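Local atomic coordinates of tRNA (cytosine(38)-C(5))-methyltransferase (PDB entry 6FDF), a protein that methylates cytosine 38 in the anticodon loop of tRNA(Asp), using S-adenosyl-L-methionine as the methyl donor. Residues I36-N47 with L57-L66. Numbering follows the deposited sequence.
Sequences IVCAIDINPQAN and LAKHMDISTL. With SAH (S-adenosyl-L-homocysteine), chain E.
The imidazole of H60 has the CA of I42 over one face and the CD of P44 at its edge, near the ring plane. The adenine of SAH is sandwiched from both segments: I42 CG2 lies 3.7 Å from SAH C4 on one face, and I63 CD1 lies 3.5 Å from SAH C2 on the other. At the adenine edge, I63 N donates to SAH N1 over 2.9 Å in an almost straight bond (179°), while D62 OD1 accepts from SAH N6. A second donor, S64 N, meets OD1 from above the carboxylate plane and closes an Asx turn. Strands 34-41 and 58-60 are parallel neighbours in the mixed sheet of a Rossmann-like class I methyltransferase, linked by helix 44-54 as a beta-alpha-beta crossover. They pair through A39 N to L57 O (3.0 Å), K59 N to A39 O (2.7 Å) and D41 N to K59 O. With CG anti to the backbone N (chi1 -159°), D41 presents both oxygens to the ribose: OD1 takes O2' and OD2 takes O3', each at 2.6 Å. OD1 also accepts from N43 N through its anti lone pair, and OD2 from G19 N; an alanine here would probably leave both ribose hydroxyls and these two amides without their acceptor. On the face opposite A39, I40 CG2 packs 3.7 Å from I63 CG1, and I40 CD1 meets M61 CE and, tip to tip, L66 CD1.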
loop_
_atom_site.group_PDB
_atom_site.type_symbol
_atom_site.label_atom_id
_atom_site.label_comp_id
_atom_site.label_asym_id
_atom_site.label_seq_id
_atom_site.Cartn_x
_atom_site.Cartn_y
_atom_site.Cartn_z
ATOM N N ILE A 36 8.504 13.205 -10.068
ATOM C CA ILE A 36 7.629 13.506 -8.939
ATOM C C ILE A 36 7.846 14.969 -8.587
ATOM O O ILE A 36 8.868 15.335 -7.991
ATOM C CB ILE A 36 7.900 12.597 -7.723
ATOM C CG1 ILE A 36 7.749 11.121 -8.093
ATOM C CG2 ILE A 36 6.956 12.945 -6.574
ATOM C CD1 ILE A 36 6.417 10.779 -8.641
ATOM N N VAL A 37 6.905 15.820 -8.991
ATOM C CA VAL A 37 7.027 17.246 -8.713
ATOM C C VAL A 37 6.938 17.501 -7.216
ATOM O O VAL A 37 7.678 18.328 -6.660
ATOM C CB VAL A 37 5.950 18.019 -9.494
ATOM C CG1 VAL A 37 5.908 19.476 -9.064
ATOM C CG2 VAL A 37 6.201 17.903 -10.987
ATOM N N CYS A 38 6.036 16.796 -6.541
ATOM C CA CYS A 38 5.850 16.951 -5.108
ATOM C C CYS A 38 5.232 15.671 -4.576
ATOM O O CYS A 38 4.410 15.043 -5.250
ATOM C CB CYS A 38 4.949 18.146 -4.770
ATOM S SG CYS A 38 5.004 18.652 -3.021
ATOM N N ALA A 39 5.637 15.297 -3.371
ATOM C CA ALA A 39 5.010 14.230 -2.605
ATOM C C ALA A 39 4.471 14.867 -1.335
ATOM O O ALA A 39 5.195 15.601 -0.661
ATOM C CB ALA A 39 6.010 13.119 -2.289
ATOM N N ILE A 40 3.197 14.640 -1.032
ATOM C CA ILE A 40 2.545 15.340 0.073
ATOM C C ILE A 40 2.097 14.332 1.116
ATOM O O ILE A 40 1.349 13.396 0.805
ATOM C CB ILE A 40 1.356 16.179 -0.414
ATOM C CG1 ILE A 40 1.834 17.232 -1.415
ATOM C CG2 ILE A 40 0.680 16.853 0.765
ATOM C CD1 ILE A 40 0.749 18.178 -1.869
ATOM N N ASP A 41 2.536 14.537 2.357
ATOM C CA ASP A 41 2.093 13.722 3.478
ATOM C C ASP A 41 2.206 14.562 4.739
ATOM O O ASP A 41 3.120 15.380 4.880
ATOM C CB ASP A 41 2.911 12.426 3.597
ATOM C CG ASP A 41 2.191 11.344 4.390
ATOM O OD1 ASP A 41 1.917 11.564 5.590
ATOM O OD2 ASP A 41 1.894 10.276 3.806
ATOM N N ILE A 42 1.269 14.343 5.662
ATOM C CA ILE A 42 1.246 15.084 6.920
ATOM C C ILE A 42 2.141 14.451 7.977
ATOM O O ILE A 42 2.448 15.101 8.989
ATOM C CB ILE A 42 -0.215 15.191 7.404
ATOM C CG1 ILE A 42 -0.381 16.319 8.420
ATOM C CG2 ILE A 42 -0.694 13.853 7.970
ATOM C CD1 ILE A 42 -1.816 16.526 8.849
ATOM N N ASN A 43 2.591 13.216 7.762
ATOM C CA ASN A 43 3.362 12.475 8.751
ATOM C C ASN A 43 4.841 12.776 8.538
ATOM O O ASN A 43 5.417 12.321 7.539
ATOM C CB ASN A 43 3.085 10.977 8.613
ATOM C CG ASN A 43 3.816 10.125 9.652
ATOM O OD1 ASN A 43 4.888 10.475 10.134
ATOM N ND2 ASN A 43 3.224 8.990 9.991
ATOM N N PRO A 44 5.496 13.529 9.427
ATOM C CA PRO A 44 6.923 13.828 9.209
ATOM C C PRO A 44 7.822 12.598 9.239
ATOM O O PRO A 44 8.893 12.620 8.619
ATOM C CB PRO A 44 7.259 14.803 10.346
ATOM C CG PRO A 44 6.228 14.542 11.391
ATOM C CD PRO A 44 4.979 14.130 10.668
ATOM N N GLN A 45 7.431 11.524 9.929
ATOM C CA GLN A 45 8.243 10.310 9.888
ATOM C C GLN A 45 8.223 9.687 8.496
ATOM O O GLN A 45 9.257 9.220 8.004
ATOM C CB GLN A 45 7.768 9.313 10.944
ATOM C CG GLN A 45 7.996 9.793 12.371
ATOM C CD GLN A 45 7.703 8.728 13.405
ATOM O OE1 GLN A 45 8.618 8.091 13.931
ATOM N NE2 GLN A 45 6.424 8.522 13.700
ATOM N N ALA A 46 7.053 9.662 7.851
ATOM C CA ALA A 46 6.975 9.183 6.473
ATOM C C ALA A 46 7.832 10.047 5.560
ATOM O O ALA A 46 8.575 9.536 4.710
ATOM C CB ALA A 46 5.524 9.180 5.997
ATOM N N ASN A 47 7.721 11.368 5.711
ATOM C CA ASN A 47 8.467 12.289 4.859
ATOM C C ASN A 47 9.969 12.119 5.039
ATOM O O ASN A 47 10.739 12.258 4.080
ATOM C CB ASN A 47 8.064 13.729 5.171
ATOM C CG ASN A 47 6.659 14.044 4.731
ATOM O OD1 ASN A 47 6.075 13.320 3.933
ATOM N ND2 ASN A 47 6.110 15.140 5.238
ATOM N N LEU A 57 11.726 15.536 -1.961
ATOM C CA LEU A 57 10.502 15.804 -2.701
ATOM C C LEU A 57 9.253 15.859 -1.831
ATOM O O LEU A 57 8.235 16.400 -2.282
ATOM C CB LEU A 57 10.288 14.743 -3.792
ATOM C CG LEU A 57 11.422 14.600 -4.810
ATOM C CD1 LEU A 57 11.173 13.374 -5.694
ATOM C CD2 LEU A 57 11.543 15.865 -5.646
ATOM N N ALA A 58 9.298 15.322 -0.612
ATOM C CA ALA A 58 8.114 15.206 0.231
ATOM C C ALA A 58 7.956 16.471 1.060
ATOM O O ALA A 58 8.918 16.939 1.680
ATOM C CB ALA A 58 8.210 13.983 1.142
ATOM N N LYS A 59 6.743 17.020 1.068
ATOM C CA LYS A 59 6.427 18.223 1.824
ATOM C C LYS A 59 5.304 17.975 2.821
ATOM O O LYS A 59 4.351 17.238 2.538
ATOM C CB LYS A 59 6.008 19.358 0.877
ATOM C CG LYS A 59 7.161 20.096 0.218
ATOM C CD LYS A 59 7.743 21.159 1.142
ATOM C CE LYS A 59 9.194 21.461 0.798
ATOM N NZ LYS A 59 10.079 21.335 1.987
ATOM N N HIS A 60 5.445 18.580 3.997
ATOM C CA HIS A 60 4.448 18.488 5.057
ATOM C C HIS A 60 3.299 19.433 4.728
ATOM O O HIS A 60 3.463 20.657 4.769
ATOM C CB HIS A 60 5.068 18.835 6.407
ATOM C CG HIS A 60 4.139 18.632 7.562
ATOM N ND1 HIS A 60 3.138 19.526 7.877
ATOM C CD2 HIS A 60 4.046 17.630 8.468
ATOM C CE1 HIS A 60 2.477 19.090 8.934
ATOM N NE2 HIS A 60 3.007 17.940 9.311
ATOM N N MET A 61 2.130 18.877 4.427
ATOM C CA MET A 61 0.985 19.707 4.087
ATOM C C MET A 61 -0.292 18.903 4.284
ATOM O O MET A 61 -0.340 17.718 3.952
ATOM C CB MET A 61 1.098 20.214 2.646
ATOM C CG MET A 61 -0.138 20.886 2.101
ATOM S SD MET A 61 0.231 21.882 0.646
ATOM C CE MET A 61 1.853 21.269 0.177
ATOM N N ASP A 62 -1.313 19.560 4.833
ATOM C CA ASP A 62 -2.633 18.960 5.003
ATOM C C ASP A 62 -3.359 19.025 3.664
ATOM O O ASP A 62 -3.695 20.113 3.185
ATOM C CB ASP A 62 -3.402 19.696 6.099
ATOM C CG ASP A 62 -4.803 19.146 6.323
ATOM O OD1 ASP A 62 -5.199 18.157 5.667
ATOM O OD2 ASP A 62 -5.519 19.721 7.169
ATOM N N ILE A 63 -3.617 17.859 3.064
ATOM C CA ILE A 63 -4.246 17.805 1.748
ATOM C C ILE A 63 -5.620 18.462 1.746
ATOM O O ILE A 63 -6.077 18.945 0.704
ATOM C CB ILE A 63 -4.275 16.331 1.284
ATOM C CG1 ILE A 63 -2.863 15.918 0.860
ATOM C CG2 ILE A 63 -5.279 16.091 0.150
ATOM C CD1 ILE A 63 -2.664 14.434 0.670
ATOM N N SER A 64 -6.272 18.548 2.904
ATOM C CA SER A 64 -7.557 19.229 2.965
ATOM C C SER A 64 -7.445 20.738 2.775
ATOM O O SER A 64 -8.473 21.393 2.565
ATOM C CB SER A 64 -8.233 18.948 4.301
ATOM O OG SER A 64 -7.621 19.716 5.323
ATOM N N THR A 65 -6.237 21.305 2.825
ATOM C CA THR A 65 -6.046 22.734 2.623
ATOM C C THR A 65 -5.563 23.076 1.223
ATOM O O THR A 65 -5.399 24.261 0.915
ATOM C CB THR A 65 -5.059 23.307 3.654
ATOM O OG1 THR A 65 -3.728 22.863 3.353
ATOM C CG2 THR A 65 -5.436 22.870 5.060
ATOM N N LEU A 66 -5.338 22.076 0.370
ATOM C CA LEU A 66 -4.902 22.350 -0.990
ATOM C C LEU A 66 -5.982 23.104 -1.755
ATOM O O LEU A 66 -7.174 22.816 -1.631
ATOM C CB LEU A 66 -4.571 21.037 -1.707
ATOM C CG LEU A 66 -3.233 20.385 -1.361
ATOM C CD1 LEU A 66 -3.178 18.967 -1.934
ATOM C CD2 LEU A 66 -2.089 21.228 -1.895
HETATM N N SAH E . 0.594 5.210 -0.132
HETATM C CA SAH E . 1.626 5.514 0.835
HETATM C CB SAH E . 1.068 5.574 2.259
HETATM C CG SAH E . -0.412 5.948 2.267
HETATM S SD SAH E . -1.173 5.689 3.841
HETATM C C SAH E . 2.729 4.508 0.735
HETATM O O SAH E . 2.663 3.645 -0.167
HETATM O OXT SAH E . 3.669 4.595 1.555
HETATM C "C5'" SAH E . -2.012 7.233 3.890
HETATM C "C4'" SAH E . -0.997 8.352 4.127
HETATM O "O4'" SAH E . -1.684 9.581 3.983
HETATM C "C3'" SAH E . -0.369 8.323 5.520
HETATM O "O3'" SAH E . 1.053 8.389 5.414
HETATM C "C2'" SAH E . -0.862 9.610 6.186
HETATM O "O2'" SAH E . 0.163 10.243 6.960
HETATM C "C1'" SAH E . -1.246 10.474 4.991
HETATM N N9 SAH E . -2.374 11.396 5.240
HETATM C C8 SAH E . -3.553 11.113 5.830
HETATM N N7 SAH E . -4.341 12.214 5.876
HETATM C C5 SAH E . -3.669 13.235 5.308
HETATM C C6 SAH E . -3.922 14.663 5.031
HETATM N N6 SAH E . -5.092 15.240 5.385
HETATM N N1 SAH E . -2.937 15.359 4.415
HETATM C C2 SAH E . -1.771 14.793 4.058
HETATM N N3 SAH E . -1.474 13.499 4.279
HETATM C C4 SAH E . -2.369 12.687 4.898
#